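Local coordinates for protein proline dehydrogenase (Bradyrhizobium japonicum USDA 110, PDB 3HAZ) that probably oxidises proline to glutamate in two steps, through an FAD-dependent proline dehydrogenase and an NAD-dependent aldehyde dehydrogenase joined in one polypeptide, at residues 116-121 and 804-809; 812-817 and 872-877. One frame throughout, in Å; residues are numbered along the deposited sequence.

Contact 1: 116-121 and 804-809; sequences FLVNAS and EDVADR
The DNA-binding-domain part of the chain meets the aldehyde dehydrogenase part here: the loop after helix 106-115 lies against the first turns of helix 804-819, with Val118 and Asn119 facing Asp805, Val806 and Arg809. Asn119 supplies the direct polar link. Its ND2 donates to the backbone O of Asp805 at 2.9 Å, and the bond is almost straight, 172° at the hydrogen. The acceptor lies in the amide plane of Asn119, while the donor sits slightly tilted from the carbonyl plane of Asp805. CG stands anti to the backbone N (chi1 -174°), which carries the amide across to the helix. At the other end of the amide, Asn119 OD1 takes a hydrogen bond of 2.9 Å from Ser121 OG within its own loop; with both ends of the amide engaged, its flip is set. A leucine in place of Asn119 would probably leave both the Asp805 carbonyl and the Ser121 hydroxyl without this partner. Asp805 turns its carboxylate to Lys112, a salt bridge back to helix 106-115. Beside the amide, beta-branched Val118 fills the apolar part of the interface: its CG2 packs on Val806 CG1 at 3.7 Å, one methyl against another. Arg809 suits the border, having a long chain that can bend and a charged end that reaches water. Bends at chi2 and chi3 bring the guanidinium back beside Val118, and its NE is held in a salt bridge with Glu812, one turn further along the helix. Arg809 NH2 lies 3.8 Å from Val118 CB; at the guanidinium edge, in plane, a water accepts from Arg809 NH2 at 3.1 Å and donates to Val118 O at 3.0 Å.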
# COMPACT_ATOMS: atom_id res chain seq x y z
N PHE A 116 18.60 -44.16 28.99
CA PHE A 116 19.22 -45.42 28.59
C PHE A 116 20.58 -45.22 27.92
O PHE A 116 21.48 -46.03 28.10
CB PHE A 116 18.31 -46.19 27.64
CG PHE A 116 18.98 -47.36 26.98
CD1 PHE A 116 19.20 -48.54 27.69
CD2 PHE A 116 19.40 -47.29 25.66
CE1 PHE A 116 19.82 -49.63 27.08
CE2 PHE A 116 20.02 -48.38 25.04
CZ PHE A 116 20.23 -49.55 25.76
N LEU A 117 20.71 -44.13 27.16
CA LEU A 117 21.95 -43.88 26.41
C LEU A 117 23.15 -43.60 27.31
O LEU A 117 24.30 -43.83 26.91
CB LEU A 117 21.76 -42.73 25.42
CG LEU A 117 20.71 -42.93 24.33
CD1 LEU A 117 20.56 -41.65 23.51
CD2 LEU A 117 21.07 -44.11 23.42
N VAL A 118 22.92 -43.09 28.52
CA VAL A 118 24.03 -42.90 29.45
C VAL A 118 23.97 -43.88 30.61
O VAL A 118 24.99 -44.21 31.21
CB VAL A 118 24.11 -41.46 29.99
CG1 VAL A 118 24.35 -40.49 28.86
CG2 VAL A 118 22.86 -41.10 30.80
N ASN A 119 22.77 -44.35 30.92
CA ASN A 119 22.55 -45.20 32.08
C ASN A 119 21.71 -46.40 31.67
O ASN A 119 20.49 -46.40 31.79
CB ASN A 119 21.86 -44.40 33.20
CG ASN A 119 21.73 -45.18 34.51
OD1 ASN A 119 22.02 -46.38 34.57
ND2 ASN A 119 21.28 -44.50 35.56
N ALA A 120 22.38 -47.43 31.15
CA ALA A 120 21.71 -48.60 30.60
C ALA A 120 20.70 -49.21 31.58
O ALA A 120 19.59 -49.59 31.18
CB ALA A 120 22.72 -49.64 30.16
N SER A 121 21.07 -49.30 32.85
CA SER A 121 20.20 -49.93 33.84
C SER A 121 18.89 -49.17 34.08
O SER A 121 17.93 -49.73 34.60
CB SER A 121 20.95 -50.18 35.16
OG SER A 121 21.69 -49.05 35.58
N GLU A 804 17.54 -38.15 38.83
CA GLU A 804 18.41 -39.17 39.41
C GLU A 804 19.00 -40.15 38.39
O GLU A 804 20.14 -40.58 38.54
CB GLU A 804 17.69 -39.92 40.53
CG GLU A 804 16.46 -40.68 40.06
CD GLU A 804 15.65 -41.23 41.22
OE1 GLU A 804 16.11 -41.09 42.38
OE2 GLU A 804 14.56 -41.80 40.97
N ASP A 805 18.23 -40.48 37.36
CA ASP A 805 18.70 -41.42 36.34
C ASP A 805 19.94 -40.95 35.58
O ASP A 805 20.67 -41.76 35.02
CB ASP A 805 17.58 -41.76 35.34
CG ASP A 805 16.64 -42.82 35.86
OD1 ASP A 805 16.97 -43.47 36.89
OD2 ASP A 805 15.57 -43.01 35.25
N VAL A 806 20.20 -39.65 35.56
CA VAL A 806 21.37 -39.16 34.85
C VAL A 806 22.33 -38.38 35.75
O VAL A 806 23.31 -37.81 35.28
CB VAL A 806 20.97 -38.30 33.62
CG1 VAL A 806 20.26 -39.16 32.56
CG2 VAL A 806 20.09 -37.12 34.04
N ALA A 807 22.04 -38.38 37.05
CA ALA A 807 22.77 -37.53 37.99
C ALA A 807 24.25 -37.87 38.05
O ALA A 807 25.08 -36.97 38.05
CB ALA A 807 22.15 -37.59 39.40
N ASP A 808 24.57 -39.16 38.10
CA ASP A 808 25.95 -39.60 38.28
C ASP A 808 26.83 -39.19 37.10
O ASP A 808 27.95 -38.72 37.28
CB ASP A 808 26.02 -41.13 38.47
CG ASP A 808 25.48 -41.58 39.83
OD1 ASP A 808 25.57 -40.81 40.80
OD2 ASP A 808 24.96 -42.72 39.91
N ARG A 809 26.31 -39.38 35.90
CA ARG A 809 27.04 -39.01 34.69
C ARG A 809 27.15 -37.49 34.58
O ARG A 809 28.23 -36.94 34.34
CB ARG A 809 26.36 -39.60 33.45
CG ARG A 809 26.88 -39.05 32.12
CD ARG A 809 28.37 -39.31 31.98
NE ARG A 809 28.73 -40.68 32.33
CZ ARG A 809 28.48 -41.75 31.58
NH1 ARG A 809 28.85 -42.95 32.00
NH2 ARG A 809 27.86 -41.62 30.42
O HOH W 1 27.59 -44.62 29.72

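Contact 2: 812-817 and 872-877; sequences EMVAGA and PHIFEL
Along the helix, Val814 is the first residue to meet the strand: CG1, anti to the backbone N (chi1 169°), approaches the tip of Ile874, with Val814 CG1 and Ile874 CD1 3.7 Å apart and the two side chains obliquely set. Ala815 follows, and its small size lets the isoleucine come close to the helix backbone, Ile874 CD1 lying 3.6 Å from Ala815 CA and 3.9 Å from Ala815 CB. One terminal methyl thus touches two successive helix residues. The regular helix continues through Gly816, whose N bonds to Glu812 O, and Ala817, which rests on Val783 of helix 775-787. Val814 touches Val782 of that same helix, so Val814 packs against both the strand and helix 775-787. Isoleucine suits position 874: beta-branched, it is at home in a strand, and its longer branch reaches the helix. The backbone of Ile874 pairs with His859 and Phe860 of strand 857-861. This is helix-on-sheet packing in the alpha/beta fold of the aldehyde dehydrogenase part, helix 804-819 lying against a mixed sheet.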
# COMPACT_ATOMS: atom_id res chain seq x y z
N GLU A 812 29.54 -36.12 37.34
CA GLU A 812 30.89 -36.52 36.98
C GLU A 812 31.45 -35.70 35.80
O GLU A 812 32.64 -35.38 35.76
CB GLU A 812 30.91 -38.03 36.66
CG GLU A 812 32.03 -38.48 35.73
CD GLU A 812 31.83 -39.90 35.23
OE1 GLU A 812 30.96 -40.13 34.35
OE2 GLU A 812 32.55 -40.80 35.71
N MET A 813 30.60 -35.37 34.84
CA MET A 813 31.06 -34.61 33.67
C MET A 813 31.32 -33.14 34.02
O MET A 813 32.30 -32.54 33.58
CB MET A 813 30.08 -34.75 32.50
CG MET A 813 30.74 -34.57 31.15
SD MET A 813 29.59 -34.53 29.76
CE MET A 813 28.93 -36.19 29.78
N VAL A 814 30.44 -32.56 34.84
CA VAL A 814 30.67 -31.19 35.32
C VAL A 814 31.97 -31.11 36.13
O VAL A 814 32.78 -30.20 35.93
CB VAL A 814 29.47 -30.68 36.15
CG1 VAL A 814 29.82 -29.38 36.87
CG2 VAL A 814 28.24 -30.50 35.24
N ALA A 815 32.19 -32.08 37.01
CA ALA A 815 33.40 -32.09 37.83
C ALA A 815 34.67 -32.23 36.98
O ALA A 815 35.65 -31.53 37.20
CB ALA A 815 33.33 -33.21 38.90
N GLY A 816 34.63 -33.15 36.02
CA GLY A 816 35.75 -33.37 35.13
C GLY A 816 36.03 -32.15 34.27
O GLY A 816 37.17 -31.80 34.00
N ALA A 817 34.96 -31.51 33.82
CA ALA A 817 35.09 -30.28 33.05
C ALA A 817 35.67 -29.15 33.90
O ALA A 817 36.52 -28.38 33.45
CB ALA A 817 33.74 -29.88 32.45
N PRO A 872 36.79 -23.62 41.48
CA PRO A 872 35.45 -24.22 41.39
C PRO A 872 35.25 -25.31 42.44
O PRO A 872 36.14 -26.13 42.71
CB PRO A 872 35.43 -24.81 39.98
CG PRO A 872 36.37 -23.94 39.21
CD PRO A 872 37.48 -23.62 40.18
N HIS A 873 34.08 -25.31 43.06
CA HIS A 873 33.72 -26.33 44.02
C HIS A 873 32.35 -26.86 43.65
O HIS A 873 31.48 -26.10 43.21
CB HIS A 873 33.69 -25.76 45.44
CG HIS A 873 35.04 -25.65 46.09
ND1 HIS A 873 35.96 -24.69 45.74
CD2 HIS A 873 35.61 -26.38 47.08
CE1 HIS A 873 37.05 -24.84 46.48
NE2 HIS A 873 36.86 -25.86 47.30
N ILE A 874 32.14 -28.16 43.84
CA ILE A 874 30.83 -28.74 43.63
C ILE A 874 30.43 -29.52 44.86
O ILE A 874 31.12 -30.46 45.27
CB ILE A 874 30.81 -29.67 42.41
CG1 ILE A 874 31.27 -28.93 41.16
CG2 ILE A 874 29.41 -30.24 42.23
CD1 ILE A 874 31.66 -29.84 40.00
N PHE A 875 29.32 -29.13 45.47
CA PHE A 875 28.75 -29.86 46.59
C PHE A 875 27.40 -30.40 46.18
O PHE A 875 26.67 -29.76 45.41
CB PHE A 875 28.58 -28.96 47.82
CG PHE A 875 29.88 -28.48 48.39
CD1 PHE A 875 30.33 -27.20 48.11
CD2 PHE A 875 30.63 -29.29 49.21
CE1 PHE A 875 31.53 -26.75 48.63
CE2 PHE A 875 31.83 -28.85 49.74
CZ PHE A 875 32.27 -27.57 49.45
N GLU A 876 27.06 -31.58 46.69
CA GLU A 876 25.72 -32.11 46.52
C GLU A 876 24.98 -32.03 47.85
O GLU A 876 25.48 -32.49 48.88
CB GLU A 876 25.74 -33.55 45.99
CG GLU A 876 24.36 -34.21 45.99
CD GLU A 876 24.33 -35.53 45.23
OE1 GLU A 876 25.37 -35.93 44.67
OE2 GLU A 876 23.26 -36.17 45.19
N LEU A 877 23.80 -31.43 47.81
CA LEU A 877 22.96 -31.28 48.97
C LEU A 877 21.96 -32.42 49.02
O LEU A 877 21.57 -32.94 47.98
CB LEU A 877 22.17 -29.97 48.86
CG LEU A 877 22.75 -28.63 49.31
CD1 LEU A 877 24.27 -28.62 49.31
CD2 LEU A 877 22.16 -27.48 48.46

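In the fold
Both contacts use helix 804-819, which comes after strand 797-803 in the chain, and their centres are 16 Å apart. Contact 1 takes the start of the helix and joins it to the loop after helix 106-115, in the DNA-binding-domain part of the chain; contact 2 takes the later turns and joins them to strand 873-876 of the sheet to which strand 797-803 also belongs. One is a partly hydrated surface contact between segments 683 residues apart in sequence, the other a buried apolar one between segments 55 residues apart. The two helix segments nearly adjoin in sequence. Both contacts lie away from the FAD and NAD sites.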